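Local coordinates for protein DNA polymerase II large subunit (Pyrococcus horikoshii, PDB 7OEC) that bears an intein, the part described here, which probably splices itself out of the polymerase precursor and joins the flanking segments, at residues L84-S89 with L131-K136; I119-D124 with N164-Q169. The protein carries 2 engineered substitutions. One frame throughout, in Å; residues are numbered along the deposited sequence.

Contact 1 of 2, residues L84-S89 with L131-K136; sequences LELGSS and LKVAVK
The carboxylate of Glu85 meets Ala134 at an edge, through OE1. There OE1 of Glu85 offers its anti lone pair to the backbone N of Ala134, 3.0 Å away and nearly straight at 167°; the Ala134 methyl sits off one side of the plane, out beyond OE1 rather than over the group, with CB 3.7 Å from OE1. A water approaches OE1 near the edge, somewhat to the other side of the plane, and donates to it and to Lys132 O, fixing the group's rotation further. The side chain gets there fully extended, with CG anti to the backbone N (chi1 -179°). Glu85 N donates in return to Ala134 O at 2.8 Å, so Ala134 is gripped by two bonds, one to the backbone and one to the side chain of the same residue. Glu85 O is turned aside, facing Val133 CG1 at 3.7 Å, and the carboxylate takes the acceptor's place beside Ala134 N. Next to this polar clasp Leu84 forks: CD1 packs at 3.8 Å on Val133 CG2, the two side chains crossing at about a right angle, while CD2 rests at 3.9 Å on Val135 CG2. Leu84 and Val135 form an antiparallel non-hydrogen-bonded pair, beyond which the chain of strand 79-84 turns away from strand 130-141 through a type II turn from Leu84 to Gly87. Gly87 N to Leu84 O closes the turn, and with Leu84 N to Ser88 O it forms the tip of the beta hairpin joining neighbouring strands 79-84 and 89-93.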
loop_
_atom_site.group_PDB
_atom_site.type_symbol
_atom_site.label_atom_id
_atom_site.label_comp_id
_atom_site.label_asym_id
_atom_site.label_seq_id
_atom_site.Cartn_x
_atom_site.Cartn_y
_atom_site.Cartn_z
ATOM N N LEU A 84 -6.050 13.085 3.497
ATOM C CA LEU A 84 -4.879 13.921 3.408
ATOM C C LEU A 84 -5.194 15.307 2.859
ATOM O O LEU A 84 -6.173 15.545 2.130
ATOM C CB LEU A 84 -3.851 13.233 2.510
ATOM C CG LEU A 84 -3.569 11.745 2.882
ATOM C CD1 LEU A 84 -2.431 11.183 2.044
ATOM C CD2 LEU A 84 -3.215 11.604 4.341
ATOM N N GLU A 85 -4.297 16.221 3.211
ATOM C CA GLU A 85 -4.267 17.520 2.584
ATOM C C GLU A 85 -4.212 17.291 1.080
ATOM O O GLU A 85 -3.495 16.416 0.575
ATOM C CB GLU A 85 -3.020 18.253 3.101
ATOM C CG GLU A 85 -2.786 19.603 2.610
ATOM C CD GLU A 85 -1.423 20.174 3.055
ATOM O OE1 GLU A 85 -0.538 19.456 3.656
ATOM O OE2 GLU A 85 -1.250 21.389 2.820
ATOM N N LEU A 86 -5.005 18.063 0.363
ATOM C CA LEU A 86 -5.186 18.030 -1.090
ATOM C C LEU A 86 -6.161 16.951 -1.549
ATOM O O LEU A 86 -6.457 16.882 -2.752
ATOM C CB LEU A 86 -3.902 17.999 -1.932
ATOM C CG LEU A 86 -2.859 19.039 -1.507
ATOM C CD1 LEU A 86 -1.714 18.911 -2.440
ATOM C CD2 LEU A 86 -3.370 20.429 -1.538
ATOM N N GLY A 87 -6.752 16.183 -0.638
ATOM C CA GLY A 87 -7.935 15.407 -0.951
ATOM C C GLY A 87 -7.719 13.935 -1.218
ATOM O O GLY A 87 -8.709 13.217 -1.449
ATOM N N SER A 88 -6.463 13.475 -1.232
ATOM C CA SER A 88 -6.159 12.062 -1.392
ATOM C C SER A 88 -6.476 11.306 -0.093
ATOM O O SER A 88 -6.731 11.895 0.971
ATOM C CB SER A 88 -4.718 11.874 -1.865
ATOM O OG SER A 88 -3.848 12.370 -0.886
ATOM N N SER A 89 -6.529 9.978 -0.199
ATOM C CA SER A 89 -6.865 9.162 0.963
ATOM C C SER A 89 -6.367 7.742 0.761
ATOM O O SER A 89 -6.137 7.285 -0.367
ATOM C CB SER A 89 -8.378 9.141 1.255
ATOM O OG SER A 89 -9.105 8.584 0.168
ATOM N N LEU A 131 6.742 14.724 -2.375
ATOM C CA LEU A 131 6.005 15.874 -1.873
ATOM C C LEU A 131 5.374 15.509 -0.537
ATOM O O LEU A 131 5.001 14.372 -0.315
ATOM C CB LEU A 131 4.882 16.281 -2.860
ATOM C CG LEU A 131 5.444 16.671 -4.228
ATOM C CD1 LEU A 131 4.309 16.743 -5.239
ATOM C CD2 LEU A 131 6.171 18.012 -4.127
ATOM N N LYS A 132 5.231 16.482 0.347
ATOM C CA LYS A 132 4.663 16.283 1.677
ATOM C C LYS A 132 3.212 16.753 1.763
ATOM O O LYS A 132 2.888 17.892 1.391
ATOM C CB LYS A 132 5.446 17.134 2.673
ATOM C CG LYS A 132 6.904 16.771 2.806
ATOM C CD LYS A 132 7.601 17.691 3.851
ATOM C CE LYS A 132 9.083 17.323 3.981
ATOM N NZ LYS A 132 9.858 18.151 4.950
ATOM N N VAL A 133 2.354 15.895 2.317
ATOM C CA VAL A 133 0.968 16.256 2.596
ATOM C C VAL A 133 0.621 15.844 4.023
ATOM O O VAL A 133 0.969 14.751 4.474
ATOM C CB VAL A 133 -0.069 15.655 1.603
ATOM C CG1 VAL A 133 0.136 16.226 0.200
ATOM C CG2 VAL A 133 -0.046 14.158 1.605
ATOM N N ALA A 134 -0.097 16.697 4.725
ATOM C CA ALA A 134 -0.475 16.372 6.090
ATOM C C ALA A 134 -1.734 15.498 6.164
ATOM O O ALA A 134 -2.645 15.597 5.338
ATOM C CB ALA A 134 -0.713 17.673 6.853
ATOM N N VAL A 135 -1.786 14.634 7.181
ATOM C CA VAL A 135 -3.021 13.938 7.529
ATOM C C VAL A 135 -3.988 14.962 8.099
ATOM O O VAL A 135 -3.687 15.631 9.096
ATOM C CB VAL A 135 -2.773 12.809 8.539
ATOM C CG1 VAL A 135 -4.074 12.137 8.939
ATOM C CG2 VAL A 135 -1.829 11.754 7.963
ATOM N N LYS A 136 -5.171 15.052 7.493
ATOM C CA LYS A 136 -6.174 16.037 7.878
ATOM C C LYS A 136 -7.275 15.423 8.729
ATOM O O LYS A 136 -7.760 16.054 9.682
ATOM C CB LYS A 136 -6.764 16.713 6.623
ATOM C CG LYS A 136 -7.803 17.814 6.932
ATOM C CD LYS A 136 -8.330 18.516 5.663
ATOM C CE LYS A 136 -9.052 17.520 4.720
ATOM N NZ LYS A 136 -10.155 16.669 5.362
HETATM O O HOH W 1 2.209 19.939 3.225
#

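Contact 2 of 2, residues I119-D124 with N164-Q169; sequences IIIIID and NIVTHQ
A G1 beta bulge, in which Asn164 and Ile165 both face Ile161, opens the last strand of the chain, 165-168, and its Asn164 ties that strand to strand 119-123. Asn164 holds both backbone polar groups of Ile123, its N-H and its C=O: the backbone O of Asn164 accepts from Ile123 N at 2.9 Å, and its ND2 donates to Ile123 O at 2.8 Å, with Ile123 O tilted 16° from the amide plane. The amide reaches this carbonyl because CG stands anti to the carbonyl carbon, beside the backbone N (chi1 -61°). Replacing the asparagine with an alanine would probably leave Ile123 O without its amide donor and open a gap beside it. One step along, Val166 N donates almost straight to Ile121 O at 2.9 Å, flanking the single bridge of Ile122 with Ile165. The N-to-C directions of strands 119-123 and 165-168 lie 119° apart, far from antiparallel, consistent with pairing that soon gives out: a water then spans the opening, accepting from Ile121 N and donating to Val166 O. Apolar branches fill both flanks. Val166 CG2 lies against Ile123 CG1 at 3.7 Å and more loosely against Ile121 CG2, while Ile165 spreads its branches, CG2 to Ile120 CG2 at 3.7 Å and CG1 to Ile122 CG2 at 3.8 Å. Phe55 of strand 50-56 touches both Ile123 and Val166, Phe106 of strand 105-110 and Tyr101 of strand 97-102 touch Ile121, and Ile120 and Ile122 are hydrogen-bonded to strand 130-141 through Val133 and Leu131.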
loop_
_atom_site.group_PDB
_atom_site.type_symbol
_atom_site.label_atom_id
_atom_site.label_comp_id
_atom_site.label_asym_id
_atom_site.label_seq_id
_atom_site.Cartn_x
_atom_site.Cartn_y
_atom_site.Cartn_z
ATOM N N ILE A 119 2.923 13.808 8.559
ATOM C CA ILE A 119 3.198 14.005 7.132
ATOM C C ILE A 119 3.286 12.665 6.406
ATOM O O ILE A 119 4.036 11.773 6.815
ATOM C CB ILE A 119 4.498 14.806 6.931
ATOM C CG1 ILE A 119 4.371 16.179 7.593
ATOM C CG2 ILE A 119 4.890 14.897 5.447
ATOM C CD1 ILE A 119 3.332 17.092 6.999
ATOM N N ILE A 120 2.601 12.576 5.265
ATOM C CA ILE A 120 2.679 11.465 4.323
ATOM C C ILE A 120 3.388 11.966 3.070
ATOM O O ILE A 120 3.239 13.136 2.689
ATOM C CB ILE A 120 1.250 10.990 3.973
ATOM C CG1 ILE A 120 0.494 10.525 5.199
ATOM C CG2 ILE A 120 1.246 9.961 2.879
ATOM C CD1 ILE A 120 1.019 9.269 5.792
ATOM N N ILE A 121 4.176 11.101 2.435
ATOM C CA ILE A 121 4.889 11.444 1.212
ATOM C C ILE A 121 4.088 10.932 0.028
ATOM O O ILE A 121 3.691 9.762 -0.009
ATOM C CB ILE A 121 6.322 10.863 1.225
ATOM C CG1 ILE A 121 7.112 11.433 2.409
ATOM C CG2 ILE A 121 7.017 11.045 -0.106
ATOM C CD1 ILE A 121 7.186 12.921 2.437
ATOM N N ILE A 122 3.910 11.788 -0.965
ATOM C CA ILE A 122 3.389 11.382 -2.257
ATOM C C ILE A 122 4.461 11.626 -3.319
ATOM O O ILE A 122 5.337 12.475 -3.159
ATOM C CB ILE A 122 2.091 12.143 -2.540
ATOM C CG1 ILE A 122 2.369 13.610 -2.576
ATOM C CG2 ILE A 122 0.944 11.789 -1.456
ATOM C CD1 ILE A 122 1.183 14.390 -3.095
ATOM N N ILE A 123 4.395 10.876 -4.420
ATOM C CA ILE A 123 5.373 10.966 -5.505
ATOM C C ILE A 123 4.731 11.616 -6.724
ATOM O O ILE A 123 3.652 11.201 -7.155
ATOM C CB ILE A 123 5.857 9.569 -5.908
ATOM C CG1 ILE A 123 6.458 8.854 -4.709
ATOM C CG2 ILE A 123 6.886 9.630 -6.952
ATOM C CD1 ILE A 123 7.584 9.600 -4.080
ATOM N N ASP A 124 5.412 12.587 -7.307
ATOM C CA ASP A 124 5.033 13.054 -8.631
ATOM C C ASP A 124 5.568 12.034 -9.627
ATOM O O ASP A 124 6.781 11.849 -9.709
ATOM C CB ASP A 124 5.637 14.431 -8.872
ATOM C CG ASP A 124 5.159 15.057 -10.176
ATOM O OD1 ASP A 124 5.023 14.317 -11.183
ATOM O OD2 ASP A 124 4.956 16.287 -10.190
ATOM N N ASN A 164 -0.746 8.141 -5.430
ATOM C CA ASN A 164 0.714 8.244 -5.407
ATOM C C ASN A 164 1.288 8.327 -3.982
ATOM O O ASN A 164 2.348 8.916 -3.757
ATOM C CB ASN A 164 1.205 9.405 -6.289
ATOM C CG ASN A 164 0.843 9.260 -7.752
ATOM O OD1 ASN A 164 0.068 8.425 -8.171
ATOM N ND2 ASN A 164 1.429 10.092 -8.530
ATOM N N ILE A 165 0.653 7.619 -3.040
ATOM C CA ILE A 165 0.995 7.671 -1.622
ATOM C C ILE A 165 2.032 6.612 -1.289
ATOM O O ILE A 165 1.812 5.428 -1.536
ATOM C CB ILE A 165 -0.269 7.479 -0.771
ATOM C CG1 ILE A 165 -1.203 8.673 -0.938
ATOM C CG2 ILE A 165 0.108 7.273 0.674
ATOM C CD1 ILE A 165 -2.651 8.338 -0.631
ATOM N N VAL A 166 3.140 7.010 -0.676
ATOM C CA VAL A 166 4.155 6.044 -0.263
ATOM C C VAL A 166 3.732 5.428 1.062
ATOM O O VAL A 166 3.467 6.150 2.033
ATOM C CB VAL A 166 5.525 6.719 -0.112
ATOM C CG1 VAL A 166 6.590 5.713 0.426
ATOM C CG2 VAL A 166 5.977 7.276 -1.427
ATOM N N THR A 167 3.700 4.101 1.130
ATOM C CA THR A 167 3.387 3.461 2.400
ATOM C C THR A 167 4.093 2.114 2.482
ATOM O O THR A 167 4.816 1.702 1.576
ATOM C CB THR A 167 1.875 3.403 2.671
ATOM O OG1 THR A 167 1.641 3.112 4.070
ATOM C CG2 THR A 167 1.272 2.354 1.876
ATOM N N HIS A 168 3.921 1.460 3.613
ATOM C CA HIS A 168 4.490 0.150 3.830
ATOM C C HIS A 168 3.571 -0.885 3.212
ATOM O O HIS A 168 2.345 -0.723 3.246
ATOM C CB HIS A 168 4.627 -0.105 5.329
ATOM C CG HIS A 168 5.575 -1.225 5.657
ATOM N ND1 HIS A 168 5.214 -2.552 5.569
ATOM C CD2 HIS A 168 6.875 -1.222 6.055
ATOM C CE1 HIS A 168 6.240 -3.314 5.907
ATOM N NE2 HIS A 168 7.253 -2.533 6.232
ATOM N N GLN A 169 4.155 -1.950 2.655
ATOM C CA GLN A 169 3.314 -3.046 2.174
ATOM C C GLN A 169 2.530 -3.599 3.396
ATOM O O GLN A 169 2.879 -3.468 4.620
ATOM C CB GLN A 169 4.114 -4.145 1.500
ATOM C CG GLN A 169 4.766 -5.054 2.535
ATOM C CD GLN A 169 5.596 -6.121 1.925
ATOM O OE1 GLN A 169 6.122 -5.973 0.835
ATOM N NE2 GLN A 169 5.745 -7.200 2.634
ATOM O OXT GLN A 169 1.497 -4.204 3.127
HETATM O O HOH W 2 4.603 8.361 3.452
#

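In the fold
Strands 130-141 and 119-123 are neighbours in one antiparallel sheet, so one strand of each contact lies beside one of the other: Leu131 N lies 2.8 Å from Ile122 O, and Val133 O 2.8 Å from Ile120 N, both probable hydrogen bonds. Contact 1 lies farther out, its centre about 15 Å from the chain's centre against about 9 Å for contact 2, and half of its eight touching residues are exposed. There a charged carboxylate and a water do the polar work at a hairpin turn. None of the touching residues of contact 2 is fully exposed, and five of seven are buried; a neutral amide ties two strands amid isoleucine and valine. Ser89 O against Ile165 CD1, at 3.7 Å, links the other two segments.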